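Local coordinates for adenylyl-sulfate kinase 1, chloroplastic (Arabidopsis thaliana, PDB 3UIE), which catalyses the ATP-dependent phosphorylation of adenosine 5'-phosphosulfate to 3'-phosphoadenylyl sulfate, the activated form of sulfate, as a disulfide-linked homodimer in the chloroplast, at residues Ala102-Ala114 / Phe156-Asn168. Sequence-based numbering, arbitrary orientation. Where two conformers were deposited one is given.
Sequences ASLISPYRTDRDA and FTGIDDPYEPPLN. With ADX (adenosine-5'-phosphosulfate), chain D.
In the APS pocket of this P-loop kinase, the loop from strand 99-103 to helix 109-117 docks on the 156-168 loop, I105 CG2 against T157 CG2 and P107 CB against P162 O (3.4 Å). The first loop gives two amides to the substrate: I105 N donates to ADX O2A (2.9 Å) and S106 N to ADX O3B, while F156 from the second loop lies against the adenine. S106 is probably the residue that forms the phosphoserine intermediate. E164 N donates to P107 O (2.8 Å). E164 OE1 receives R109 N at the start of the helix (2.9 Å, 166°), nearly along its C-O axis, and a water joins the same oxygen to T110 N. R109 NE and NH2 grip P165 O side-on, the guanidinium sandwiched between E164 CB and L167 CD2. R112, bent at chi3 (-53°), turns NH1 and NH2 end-on to E164 O (3.0 and 2.8 Å); NH1 also donates to S106 O, and NE pairs with E126. With an alanine here in place of the arginine, E164 O and S106 O would probably lose these donors and E126 its cationic mate. Y163 sets its ring edge against I105 O, its hydroxyl bonded to T31. Y108 OH donates to the syn lone pair of D161 OD2 at 2.6 Å, ring and carboxylate planes 76° apart.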
loop_
_atom_site.group_PDB
_atom_site.type_symbol
_atom_site.label_atom_id
_atom_site.label_comp_id
_atom_site.label_asym_id
_atom_site.label_seq_id
_atom_site.Cartn_x
_atom_site.Cartn_y
_atom_site.Cartn_z
ATOM N N ALA A 102 8.873 -3.370 -6.510
ATOM C CA ALA A 102 9.494 -3.257 -5.199
ATOM C C ALA A 102 10.998 -3.302 -5.361
ATOM O O ALA A 102 11.536 -4.230 -5.952
ATOM C CB ALA A 102 9.008 -4.377 -4.275
ATOM N N SER A 103 11.680 -2.289 -4.851
ATOM C CA SER A 103 13.131 -2.175 -5.011
ATOM C C SER A 103 13.798 -2.084 -3.645
ATOM O O SER A 103 13.922 -0.999 -3.101
ATOM C CB SER A 103 13.458 -0.930 -5.846
ATOM O OG SER A 103 14.851 -0.628 -5.859
ATOM N N LEU A 104 14.181 -3.225 -3.088
ATOM C CA LEU A 104 14.727 -3.314 -1.739
ATOM C C LEU A 104 15.888 -4.280 -1.816
ATOM O O LEU A 104 15.836 -5.233 -2.595
ATOM C CB LEU A 104 13.695 -3.951 -0.811
ATOM C CG LEU A 104 12.686 -3.256 0.087
ATOM C CD1 LEU A 104 11.605 -2.557 -0.720
ATOM C CD2 LEU A 104 12.073 -4.316 0.989
ATOM N N ILE A 105 16.927 -4.064 -1.009
ATOM C CA ILE A 105 18.029 -5.030 -0.960
ATOM C C ILE A 105 17.482 -6.431 -0.708
ATOM O O ILE A 105 17.871 -7.389 -1.376
ATOM C CB ILE A 105 19.085 -4.662 0.111
ATOM C CG1 ILE A 105 19.748 -3.331 -0.243
ATOM C CG2 ILE A 105 20.145 -5.772 0.229
ATOM C CD1 ILE A 105 20.749 -2.836 0.803
ATOM N N SER A 106 16.561 -6.529 0.249
ATOM C CA SER A 106 15.885 -7.789 0.606
ATOM C C SER A 106 16.816 -8.998 0.554
ATOM O O SER A 106 16.641 -9.890 -0.270
ATOM C CB SER A 106 14.631 -8.013 -0.255
ATOM O OG SER A 106 14.880 -7.781 -1.632
ATOM N N PRO A 107 17.819 -9.024 1.445
ATOM C CA PRO A 107 18.943 -9.963 1.325
ATOM C C PRO A 107 18.604 -11.421 1.629
ATOM O O PRO A 107 19.317 -12.293 1.170
ATOM C CB PRO A 107 19.951 -9.423 2.353
ATOM C CG PRO A 107 19.093 -8.747 3.379
ATOM C CD PRO A 107 17.961 -8.126 2.604
ATOM N N TYR A 108 17.541 -11.678 2.383
ATOM C CA TYR A 108 17.257 -13.023 2.874
ATOM C C TYR A 108 16.273 -13.773 1.978
ATOM O O TYR A 108 15.162 -13.317 1.701
ATOM C CB TYR A 108 16.738 -12.956 4.313
ATOM C CG TYR A 108 17.598 -12.105 5.227
ATOM C CD1 TYR A 108 18.989 -12.114 5.127
ATOM C CD2 TYR A 108 17.019 -11.283 6.178
ATOM C CE1 TYR A 108 19.773 -11.326 5.973
ATOM C CE2 TYR A 108 17.787 -10.495 7.016
ATOM C CZ TYR A 108 19.158 -10.517 6.911
ATOM O OH TYR A 108 19.900 -9.723 7.760
ATOM N N ARG A 109 16.705 -14.944 1.543
ATOM C CA ARG A 109 15.969 -15.781 0.612
ATOM C C ARG A 109 14.615 -16.179 1.201
ATOM O O ARG A 109 13.579 -16.093 0.540
ATOM C CB ARG A 109 16.840 -17.022 0.328
ATOM C CG ARG A 109 16.443 -17.893 -0.830
ATOM C CD ARG A 109 17.523 -18.979 -1.067
ATOM N NE ARG A 109 18.720 -18.418 -1.678
ATOM C CZ ARG A 109 19.968 -18.619 -1.256
ATOM N NH1 ARG A 109 20.222 -19.379 -0.206
ATOM N NH2 ARG A 109 20.974 -18.056 -1.901
ATOM N N THR A 110 14.627 -16.604 2.459
ATOM C CA THR A 110 13.400 -17.026 3.134
ATOM C C THR A 110 12.361 -15.907 3.157
ATOM O O THR A 110 11.157 -16.162 3.033
ATOM C CB THR A 110 13.680 -17.513 4.579
ATOM O OG1 THR A 110 12.482 -18.053 5.155
ATOM C CG2 THR A 110 14.205 -16.375 5.455
ATOM N N ASP A 111 12.810 -14.668 3.332
ATOM C CA ASP A 111 11.871 -13.548 3.406
ATOM C C ASP A 111 11.329 -13.154 2.037
ATOM O O ASP A 111 10.146 -12.861 1.911
ATOM C CB ASP A 111 12.491 -12.353 4.122
ATOM C CG ASP A 111 12.848 -12.668 5.548
ATOM O OD1 ASP A 111 11.995 -13.249 6.253
ATOM O OD2 ASP A 111 13.980 -12.357 5.962
ATOM N N ARG A 112 12.179 -13.153 1.007
ATOM C CA ARG A 112 11.660 -12.935 -0.346
ATOM C C ARG A 112 10.705 -14.055 -0.758
ATOM O O ARG A 112 9.698 -13.795 -1.410
ATOM C CB ARG A 112 12.768 -12.788 -1.390
ATOM C CG ARG A 112 13.736 -11.648 -1.147
ATOM C CD ARG A 112 14.608 -11.427 -2.402
ATOM N NE ARG A 112 15.260 -12.675 -2.830
ATOM C CZ ARG A 112 16.463 -13.069 -2.424
ATOM N NH1 ARG A 112 17.173 -12.314 -1.584
ATOM N NH2 ARG A 112 16.959 -14.225 -2.855
ATOM N N ASP A 113 11.024 -15.301 -0.405
ATOM C CA ASP A 113 10.144 -16.416 -0.762
ATOM C C ASP A 113 8.774 -16.294 -0.104
ATOM O O ASP A 113 7.755 -16.681 -0.687
ATOM C CB ASP A 113 10.778 -17.773 -0.419
ATOM C CG ASP A 113 12.034 -18.057 -1.238
ATOM O OD1 ASP A 113 12.282 -17.368 -2.262
ATOM O OD2 ASP A 113 12.774 -18.981 -0.855
ATOM N N ALA A 114 8.743 -15.754 1.108
ATOM C CA ALA A 114 7.468 -15.566 1.793
ATOM C C ALA A 114 6.619 -14.503 1.091
ATOM O O ALA A 114 5.402 -14.627 1.022
ATOM C CB ALA A 114 7.685 -15.216 3.259
ATOM N N PHE A 156 26.596 -4.309 7.546
ATOM C CA PHE A 156 26.196 -3.889 6.206
ATOM C C PHE A 156 26.154 -5.070 5.228
ATOM O O PHE A 156 27.087 -5.864 5.160
ATOM C CB PHE A 156 27.140 -2.807 5.675
ATOM C CG PHE A 156 26.611 -2.087 4.467
ATOM C CD1 PHE A 156 25.568 -1.180 4.592
ATOM C CD2 PHE A 156 27.145 -2.318 3.212
ATOM C CE1 PHE A 156 25.071 -0.509 3.489
ATOM C CE2 PHE A 156 26.654 -1.649 2.104
ATOM C CZ PHE A 156 25.613 -0.745 2.243
ATOM N N THR A 157 25.068 -5.165 4.470
ATOM C CA THR A 157 24.878 -6.246 3.508
ATOM C C THR A 157 26.048 -6.403 2.536
ATOM O O THR A 157 26.445 -5.449 1.875
ATOM C CB THR A 157 23.571 -6.034 2.713
ATOM O OG1 THR A 157 22.466 -6.060 3.617
ATOM C CG2 THR A 157 23.376 -7.134 1.676
ATOM N N GLY A 158 26.593 -7.614 2.452
ATOM C CA GLY A 158 27.658 -7.914 1.511
ATOM C C GLY A 158 29.030 -7.776 2.155
ATOM O O GLY A 158 30.032 -8.228 1.604
ATOM N N ILE A 159 29.056 -7.166 3.337
ATOM C CA ILE A 159 30.295 -6.935 4.073
ATOM C C ILE A 159 30.271 -7.710 5.387
ATOM O O ILE A 159 31.090 -8.599 5.604
ATOM C CB ILE A 159 30.493 -5.437 4.385
ATOM C CG1 ILE A 159 30.601 -4.632 3.089
ATOM C CG2 ILE A 159 31.716 -5.216 5.290
ATOM C CD1 ILE A 159 31.686 -5.099 2.166
ATOM N N ASP A 160 29.311 -7.374 6.247
ATOM C CA ASP A 160 29.188 -7.976 7.576
ATOM C C ASP A 160 27.811 -8.601 7.802
ATOM O O ASP A 160 27.443 -8.931 8.931
ATOM C CB ASP A 160 29.478 -6.935 8.657
ATOM C CG ASP A 160 30.937 -6.517 8.682
ATOM O OD1 ASP A 160 31.223 -5.305 8.811
ATOM O OD2 ASP A 160 31.800 -7.410 8.564
ATOM N N ASP A 161 27.053 -8.758 6.721
ATOM C CA ASP A 161 25.752 -9.416 6.772
ATOM C C ASP A 161 25.527 -10.091 5.425
ATOM O O ASP A 161 25.959 -9.578 4.393
ATOM C CB ASP A 161 24.639 -8.411 7.070
ATOM C CG ASP A 161 23.396 -9.069 7.654
ATOM O OD1 ASP A 161 23.506 -9.751 8.695
ATOM O OD2 ASP A 161 22.306 -8.914 7.066
ATOM N N PRO A 162 24.884 -11.265 5.426
ATOM C CA PRO A 162 24.841 -12.007 4.162
ATOM C C PRO A 162 23.832 -11.464 3.152
ATOM O O PRO A 162 22.789 -10.934 3.535
ATOM C CB PRO A 162 24.451 -13.425 4.602
ATOM C CG PRO A 162 23.740 -13.242 5.897
ATOM C CD PRO A 162 24.377 -12.053 6.561
ATOM N N TYR A 163 24.169 -11.559 1.871
ATOM C CA TYR A 163 23.174 -11.406 0.824
ATOM C C TYR A 163 22.983 -12.778 0.206
ATOM O O TYR A 163 23.960 -13.412 -0.200
ATOM C CB TYR A 163 23.578 -10.399 -0.270
ATOM C CG TYR A 163 22.508 -10.342 -1.350
ATOM C CD1 TYR A 163 21.362 -9.567 -1.181
ATOM C CD2 TYR A 163 22.614 -11.111 -2.499
ATOM C CE1 TYR A 163 20.359 -9.543 -2.146
ATOM C CE2 TYR A 163 21.628 -11.092 -3.464
ATOM C CZ TYR A 163 20.498 -10.316 -3.280
ATOM O OH TYR A 163 19.508 -10.312 -4.238
ATOM N N GLU A 164 21.734 -13.237 0.154
ATOM C CA GLU A 164 21.403 -14.544 -0.402
ATOM C C GLU A 164 20.734 -14.413 -1.766
ATOM O O GLU A 164 19.562 -14.058 -1.852
ATOM C CB GLU A 164 20.504 -15.306 0.578
ATOM C CG GLU A 164 21.151 -15.474 1.955
ATOM C CD GLU A 164 20.244 -16.144 2.975
ATOM O OE1 GLU A 164 19.009 -16.058 2.828
ATOM O OE2 GLU A 164 20.769 -16.757 3.927
ATOM N N PRO A 165 21.483 -14.685 -2.851
ATOM C CA PRO A 165 20.867 -14.515 -4.171
ATOM C C PRO A 165 19.699 -15.472 -4.418
ATOM O O PRO A 165 19.638 -16.555 -3.840
ATOM C CB PRO A 165 22.022 -14.817 -5.132
ATOM C CG PRO A 165 22.925 -15.693 -4.356
ATOM C CD PRO A 165 22.867 -15.170 -2.951
ATOM N N PRO A 166 18.762 -15.061 -5.278
ATOM C CA PRO A 166 17.640 -15.925 -5.636
ATOM C C PRO A 166 18.157 -17.167 -6.352
ATOM O O PRO A 166 19.110 -17.077 -7.114
ATOM C CB PRO A 166 16.828 -15.066 -6.610
ATOM C CG PRO A 166 17.220 -13.661 -6.300
ATOM C CD PRO A 166 18.670 -13.735 -5.914
ATOM N N LEU A 167 17.524 -18.301 -6.096
ATOM C CA LEU A 167 17.935 -19.566 -6.696
ATOM C C LEU A 167 17.176 -19.827 -7.985
ATOM O O LEU A 167 17.621 -20.590 -8.830
ATOM C CB LEU A 167 17.690 -20.714 -5.719
ATOM C CG LEU A 167 18.407 -20.585 -4.380
ATOM C CD1 LEU A 167 18.141 -21.796 -3.512
ATOM C CD2 LEU A 167 19.890 -20.384 -4.599
ATOM N N ASN A 168 16.020 -19.194 -8.141
ATOM C CA ASN A 168 15.191 -19.484 -9.296
ATOM C C ASN A 168 14.358 -18.290 -9.720
ATOM O O ASN A 168 13.134 -18.374 -9.799
ATOM C CB ASN A 168 14.272 -20.670 -8.995
ATOM C CG ASN A 168 13.745 -21.317 -10.254
ATOM O OD1 ASN A 168 14.386 -21.254 -11.305
ATOM N ND2 ASN A 168 12.566 -21.931 -10.165
HETATM S SB ADX D . 16.642 -4.198 3.383
HETATM O O1B ADX D . 15.891 -4.028 4.595
HETATM O O2B ADX D . 17.750 -5.145 3.641
HETATM O O3B ADX D . 15.807 -4.753 2.299
HETATM P PA ADX D . 16.523 -1.662 2.252
HETATM O O1A ADX D . 15.154 -1.457 2.846
HETATM O O2A ADX D . 16.477 -1.771 0.735
HETATM O O3A ADX D . 17.263 -2.895 2.944
HETATM O "O5'" ADX D . 17.390 -0.411 2.662
HETATM C "C5'" ADX D . 18.621 -0.192 2.040
HETATM C "C4'" ADX D . 19.091 1.168 2.045
HETATM O "O4'" ADX D . 19.353 1.569 3.386
HETATM C "C3'" ADX D . 20.374 1.235 1.299
HETATM O "O3'" ADX D . 20.242 2.167 0.272
HETATM C "C2'" ADX D . 21.327 1.758 2.190
HETATM O "O2'" ADX D . 21.625 3.027 1.711
HETATM C "C1'" ADX D . 20.691 1.940 3.512
HETATM N N9 ADX D . 21.396 1.248 4.557
HETATM C C8 ADX D . 21.708 1.754 5.772
HETATM N N7 ADX D . 22.293 0.791 6.507
HETATM C C5 ADX D . 22.352 -0.329 5.756
HETATM C C6 ADX D . 22.849 -1.629 5.972
HETATM N N6 ADX D . 23.429 -1.970 7.231
HETATM N N1 ADX D . 22.769 -2.555 4.983
HETATM C C2 ADX D . 22.213 -2.240 3.802
HETATM N N3 ADX D . 21.726 -1.001 3.563
HETATM C C4 ADX D . 21.778 -0.039 4.511
HETATM O O HOH W 1 16.971 -17.192 4.168
#